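Local atomic coordinates of putative major capsid protein (PDB entry 6G44), a protein that probably forms the trimeric building block of the virophage capsid shell, through a double jelly-roll fold of the kind found in hexon-like viral coat proteins. Residues 151-163 and 239-251. Sequence-based numbering, arbitrary orientation. Where two conformers were deposited one is given.
Sequences YNKIKAVSMNNPY and ENMIGIADDVKLV. With SO4 (sulfate ion), chain P.
Two neighbouring aspartates of the type I turn 245-248 accept the backbone N-H groups of Ile-154 and Ala-156, and one also gives its own. Asp-246 OD2 accepts from Ile-154 N at 2.9 Å through its anti lone pair, nearly straight at 167°, while Asp-246 N donates to Ile-154 O at 2.7 Å, so both polar groups of Ile-154 are gripped. Asp-246 OD1 forms a salt bridge with Lys-346, which probably favours the charged carboxylate. Asp-247 OD1 is met by Ala-156 N on the syn side, 26° out of the carboxylate plane, at 3.0 Å. A chi1 of 65° tucks Asp-247 CG between the two backbone arms and lays OD2 3.6 Å from Lys-155 CB; Lys-155 NZ hydrogen-bonds a sulfate, probably from the crystallisation liquor.

Tyr-163 packs its ring against the backbone of strand 242-244, Gly-243 O lying over one face and Pro-162 CG over the opposite one; CD2 is 4.4 Å from Ala-245 CB. The polar partner of Tyr-163 is Arg-176. Ala-245 CB approaches Ile-154 CG2 at 4.3 Å.

In this double jelly-roll, the contact ties the long loop between helix 136-142 and strand 183-186, which also meets Glu-168 of the second subunit through Met-159 N, to the two-stranded sheet of 242-244 and 96-98.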
loop_
_atom_site.group_PDB
_atom_site.type_symbol
_atom_site.label_atom_id
_atom_site.label_comp_id
_atom_site.label_asym_id
_atom_site.label_seq_id
_atom_site.Cartn_x
_atom_site.Cartn_y
_atom_site.Cartn_z
ATOM N N TYR C 151 -6.179 17.799 7.825
ATOM C CA TYR C 151 -6.306 18.870 8.820
ATOM C C TYR C 151 -6.626 20.201 8.128
ATOM O O TYR C 151 -6.473 20.341 6.916
ATOM C CB TYR C 151 -5.070 18.961 9.716
ATOM C CG TYR C 151 -4.694 17.623 10.297
ATOM C CD1 TYR C 151 -5.432 17.052 11.322
ATOM C CD2 TYR C 151 -3.663 16.876 9.766
ATOM C CE1 TYR C 151 -5.122 15.797 11.801
ATOM C CE2 TYR C 151 -3.357 15.605 10.233
ATOM C CZ TYR C 151 -4.104 15.076 11.245
ATOM O OH TYR C 151 -3.786 13.802 11.684
ATOM N N ASN C 152 -7.021 21.185 8.925
ATOM C CA ASN C 152 -7.506 22.434 8.377
ATOM C C ASN C 152 -6.404 23.478 8.115
ATOM O O ASN C 152 -6.726 24.588 7.675
ATOM C CB ASN C 152 -8.626 22.996 9.260
ATOM C CG ASN C 152 -8.125 23.616 10.544
ATOM O OD1 ASN C 152 -7.024 23.351 11.014
ATOM N ND2 ASN C 152 -8.983 24.441 11.149
ATOM N N LYS C 153 -5.147 23.133 8.387
ATOM C CA LYS C 153 -3.991 23.957 8.065
ATOM C C LYS C 153 -2.862 23.074 7.574
ATOM O O LYS C 153 -2.699 21.923 8.029
ATOM C CB LYS C 153 -3.471 24.698 9.281
ATOM C CG LYS C 153 -4.409 25.717 9.882
ATOM C CD LYS C 153 -3.628 26.566 10.858
ATOM C CE LYS C 153 -4.484 27.581 11.578
ATOM N NZ LYS C 153 -3.923 27.643 12.937
ATOM N N ILE C 154 -2.051 23.629 6.679
ATOM C CA ILE C 154 -0.880 22.956 6.121
ATOM C C ILE C 154 0.315 23.842 6.385
ATOM O O ILE C 154 0.246 25.057 6.145
ATOM C CB ILE C 154 -1.047 22.763 4.595
ATOM C CG1 ILE C 154 -2.170 21.776 4.300
ATOM C CG2 ILE C 154 0.258 22.322 3.952
ATOM C CD1 ILE C 154 -2.716 21.855 2.877
ATOM N N LYS C 155 1.403 23.285 6.893
ATOM C CA LYS C 155 2.626 24.053 7.184
ATOM C C LYS C 155 3.840 23.316 6.683
ATOM O O LYS C 155 3.943 22.091 6.836
ATOM C CB LYS C 155 2.776 24.283 8.682
ATOM C CG LYS C 155 1.617 25.043 9.311
ATOM C CD LYS C 155 1.889 25.427 10.775
ATOM C CE LYS C 155 2.136 24.220 11.674
ATOM N NZ LYS C 155 2.239 24.647 13.106
ATOM N N ALA C 156 4.779 24.041 6.071
ATOM C CA ALA C 156 6.033 23.431 5.622
ATOM C C ALA C 156 6.915 22.880 6.742
ATOM O O ALA C 156 7.743 22.046 6.490
ATOM C CB ALA C 156 6.825 24.412 4.742
ATOM N N VAL C 157 6.717 23.345 7.969
ATOM C CA VAL C 157 7.450 22.774 9.102
ATOM C C VAL C 157 6.991 21.364 9.468
ATOM O O VAL C 157 7.675 20.683 10.218
ATOM C CB VAL C 157 7.408 23.665 10.363
ATOM C CG1 VAL C 157 8.105 25.004 10.083
ATOM C CG2 VAL C 157 6.003 23.861 10.901
ATOM N N SER C 158 5.827 20.948 8.966
ATOM C CA SER C 158 5.217 19.654 9.323
ATOM C C SER C 158 5.402 18.638 8.231
ATOM O O SER C 158 5.402 18.968 7.049
ATOM C CB SER C 158 3.709 19.845 9.513
ATOM O OG SER C 158 3.426 20.887 10.421
ATOM N N MET C 159 5.554 17.375 8.601
ATOM C CA MET C 159 5.813 16.359 7.597
ATOM C C MET C 159 4.600 15.925 6.797
ATOM O O MET C 159 4.739 15.507 5.636
ATOM C CB MET C 159 6.465 15.143 8.248
ATOM C CG MET C 159 7.797 15.440 8.938
ATOM S SD MET C 159 9.113 16.115 7.914
ATOM C CE MET C 159 8.888 15.204 6.407
ATOM N N ASN C 160 3.409 15.995 7.390
ATOM C CA ASN C 160 2.188 15.721 6.620
ATOM C C ASN C 160 1.827 17.011 5.881
ATOM O O ASN C 160 1.047 17.862 6.347
ATOM C CB ASN C 160 1.040 15.247 7.491
ATOM C CG ASN C 160 -0.157 14.837 6.643
ATOM O OD1 ASN C 160 0.025 14.150 5.654
ATOM N ND2 ASN C 160 -1.360 15.296 6.995
ATOM N N ASN C 161 2.418 17.143 4.705
ATOM C CA ASN C 161 2.349 18.391 3.938
ATOM C C ASN C 161 2.228 18.033 2.472
ATOM O O ASN C 161 3.221 17.657 1.851
ATOM C CB ASN C 161 3.625 19.219 4.173
ATOM C CG ASN C 161 3.718 20.415 3.260
ATOM O OD1 ASN C 161 2.734 20.780 2.609
ATOM N ND2 ASN C 161 4.915 21.034 3.182
ATOM N N PRO C 162 1.032 18.187 1.898
ATOM C CA PRO C 162 0.842 17.827 0.497
ATOM C C PRO C 162 1.578 18.770 -0.469
ATOM O O PRO C 162 1.680 18.458 -1.642
ATOM C CB PRO C 162 -0.666 17.912 0.305
ATOM C CG PRO C 162 -1.086 18.947 1.266
ATOM C CD PRO C 162 -0.200 18.777 2.465
ATOM N N TYR C 163 2.134 19.887 0.023
ATOM C CA TYR C 163 2.946 20.740 -0.868
ATOM C C TYR C 163 4.422 20.442 -0.821
ATOM O O TYR C 163 5.201 21.137 -1.463
ATOM C CB TYR C 163 2.605 22.234 -0.656
ATOM C CG TYR C 163 1.115 22.479 -0.748
ATOM C CD1 TYR C 163 0.321 21.884 -1.742
ATOM C CD2 TYR C 163 0.456 23.297 0.185
ATOM C CE1 TYR C 163 -1.051 22.049 -1.776
ATOM C CE2 TYR C 163 -0.918 23.484 0.139
ATOM C CZ TYR C 163 -1.674 22.865 -0.835
ATOM O OH TYR C 163 -3.040 22.971 -0.914
ATOM N N GLU C 239 -9.168 30.232 -6.104
ATOM C CA GLU C 239 -9.742 29.559 -4.935
ATOM C C GLU C 239 -10.106 28.098 -5.200
ATOM O O GLU C 239 -10.208 27.311 -4.280
ATOM C CB GLU C 239 -10.988 30.321 -4.446
ATOM C CG GLU C 239 -11.563 29.800 -3.157
ATOM C CD GLU C 239 -12.458 30.781 -2.430
ATOM O OE1 GLU C 239 -12.847 31.816 -3.027
ATOM O OE2 GLU C 239 -12.791 30.491 -1.254
ATOM N N ASN C 240 -10.381 27.750 -6.446
ATOM C CA ASN C 240 -10.661 26.368 -6.792
ATOM C C ASN C 240 -9.434 25.518 -7.023
ATOM O O ASN C 240 -9.477 24.317 -6.736
ATOM C CB ASN C 240 -11.633 26.306 -7.956
ATOM C CG ASN C 240 -13.025 26.731 -7.540
ATOM O OD1 ASN C 240 -13.394 26.625 -6.372
ATOM N ND2 ASN C 240 -13.810 27.202 -8.496
ATOM N N MET C 241 -8.350 26.107 -7.473
ATOM C CA MET C 241 -7.164 25.355 -7.937
ATOM C C MET C 241 -5.933 25.452 -7.055
ATOM O O MET C 241 -5.212 24.487 -6.960
ATOM C CB MET C 241 -6.759 25.786 -9.356
ATOM C CG MET C 241 -7.844 25.576 -10.377
ATOM S SD MET C 241 -7.271 25.772 -12.063
ATOM C CE MET C 241 -6.747 27.470 -12.051
ATOM N N ILE C 242 -5.621 26.632 -6.515
ATOM C CA ILE C 242 -4.334 26.940 -5.950
ATOM C C ILE C 242 -4.304 26.738 -4.440
ATOM O O ILE C 242 -5.161 27.204 -3.713
ATOM C CB ILE C 242 -3.944 28.409 -6.305
ATOM C CG1 ILE C 242 -3.971 28.606 -7.836
ATOM C CG2 ILE C 242 -2.598 28.803 -5.700
ATOM C CD1 ILE C 242 -2.895 27.850 -8.603
ATOM N N GLY C 243 -3.298 25.997 -4.001
ATOM C CA GLY C 243 -2.997 25.845 -2.590
ATOM C C GLY C 243 -1.726 26.510 -2.134
ATOM O O GLY C 243 -0.689 26.418 -2.803
ATOM N N ILE C 244 -1.813 27.201 -0.984
ATOM C CA ILE C 244 -0.682 27.907 -0.374
ATOM C C ILE C 244 -0.663 27.526 1.095
ATOM O O ILE C 244 -1.662 27.680 1.783
ATOM C CB ILE C 244 -0.778 29.454 -0.541
ATOM C CG1 ILE C 244 -0.900 29.822 -2.029
ATOM C CG2 ILE C 244 0.448 30.091 0.076
ATOM C CD1 ILE C 244 -1.215 31.281 -2.297
ATOM N N ALA C 245 0.473 26.995 1.550
ATOM C CA ALA C 245 0.656 26.638 2.954
ATOM C C ALA C 245 0.354 27.821 3.879
ATOM O O ALA C 245 0.625 28.986 3.552
ATOM C CB ALA C 245 2.053 26.135 3.207
ATOM N N ASP C 246 -0.227 27.498 5.024
ATOM C CA ASP C 246 -0.653 28.491 6.004
ATOM C C ASP C 246 0.478 29.163 6.739
ATOM O O ASP C 246 0.196 30.118 7.465
ATOM C CB ASP C 246 -1.674 27.841 6.942
ATOM C CG ASP C 246 -2.901 27.390 6.184
ATOM O OD1 ASP C 246 -3.718 28.285 5.806
ATOM O OD2 ASP C 246 -3.022 26.181 5.846
ATOM N N ASP C 247 1.724 28.708 6.569
ATOM C CA ASP C 247 2.883 29.370 7.158
ATOM C C ASP C 247 3.717 30.190 6.178
ATOM O O ASP C 247 4.783 30.683 6.569
ATOM C CB ASP C 247 3.736 28.422 8.014
ATOM C CG ASP C 247 4.413 27.284 7.250
ATOM O OD1 ASP C 247 4.046 26.985 6.083
ATOM O OD2 ASP C 247 5.330 26.665 7.879
ATOM N N VAL C 248 3.219 30.419 4.963
ATOM C CA VAL C 248 3.825 31.430 4.085
ATOM C C VAL C 248 3.505 32.794 4.693
ATOM O O VAL C 248 2.373 33.068 5.051
ATOM C CB VAL C 248 3.286 31.367 2.640
ATOM C CG1 VAL C 248 3.893 32.467 1.757
ATOM C CG2 VAL C 248 3.590 29.998 2.024
ATOM N N LYS C 249 4.521 33.638 4.789
ATOM C CA LYS C 249 4.348 34.957 5.399
ATOM C C LYS C 249 3.900 35.989 4.355
ATOM O O LYS C 249 4.286 35.928 3.171
ATOM C CB LYS C 249 5.640 35.397 6.053
ATOM C CG LYS C 249 6.097 34.505 7.200
ATOM C CD LYS C 249 7.402 34.992 7.817
ATOM C CE LYS C 249 7.745 34.197 9.071
ATOM N NZ LYS C 249 9.146 34.428 9.525
ATOM N N LEU C 250 3.095 36.941 4.831
ATOM C CA LEU C 250 2.483 37.971 4.011
ATOM C C LEU C 250 3.233 39.300 4.142
ATOM O O LEU C 250 3.783 39.616 5.200
ATOM C CB LEU C 250 1.034 38.197 4.453
ATOM C CG LEU C 250 -0.003 37.099 4.146
ATOM C CD1 LEU C 250 -1.150 37.096 5.155
ATOM C CD2 LEU C 250 -0.562 37.280 2.748
ATOM N N VAL C 251 3.218 40.077 3.066
ATOM C CA VAL C 251 3.672 41.482 3.063
ATOM C C VAL C 251 2.895 42.229 4.146
ATOM O O VAL C 251 1.707 41.933 4.382
ATOM C CB VAL C 251 3.423 42.140 1.674
ATOM C CG1 VAL C 251 3.605 43.657 1.707
ATOM C CG2 VAL C 251 4.371 41.575 0.630
HETATM S S SO4 P . 2.071 21.484 14.853
HETATM O O1 SO4 P . 1.380 22.755 15.135
HETATM O O2 SO4 P . 2.332 20.745 16.118
HETATM O O3 SO4 P . 1.284 20.621 13.930
HETATM O O4 SO4 P . 3.342 21.866 14.165
#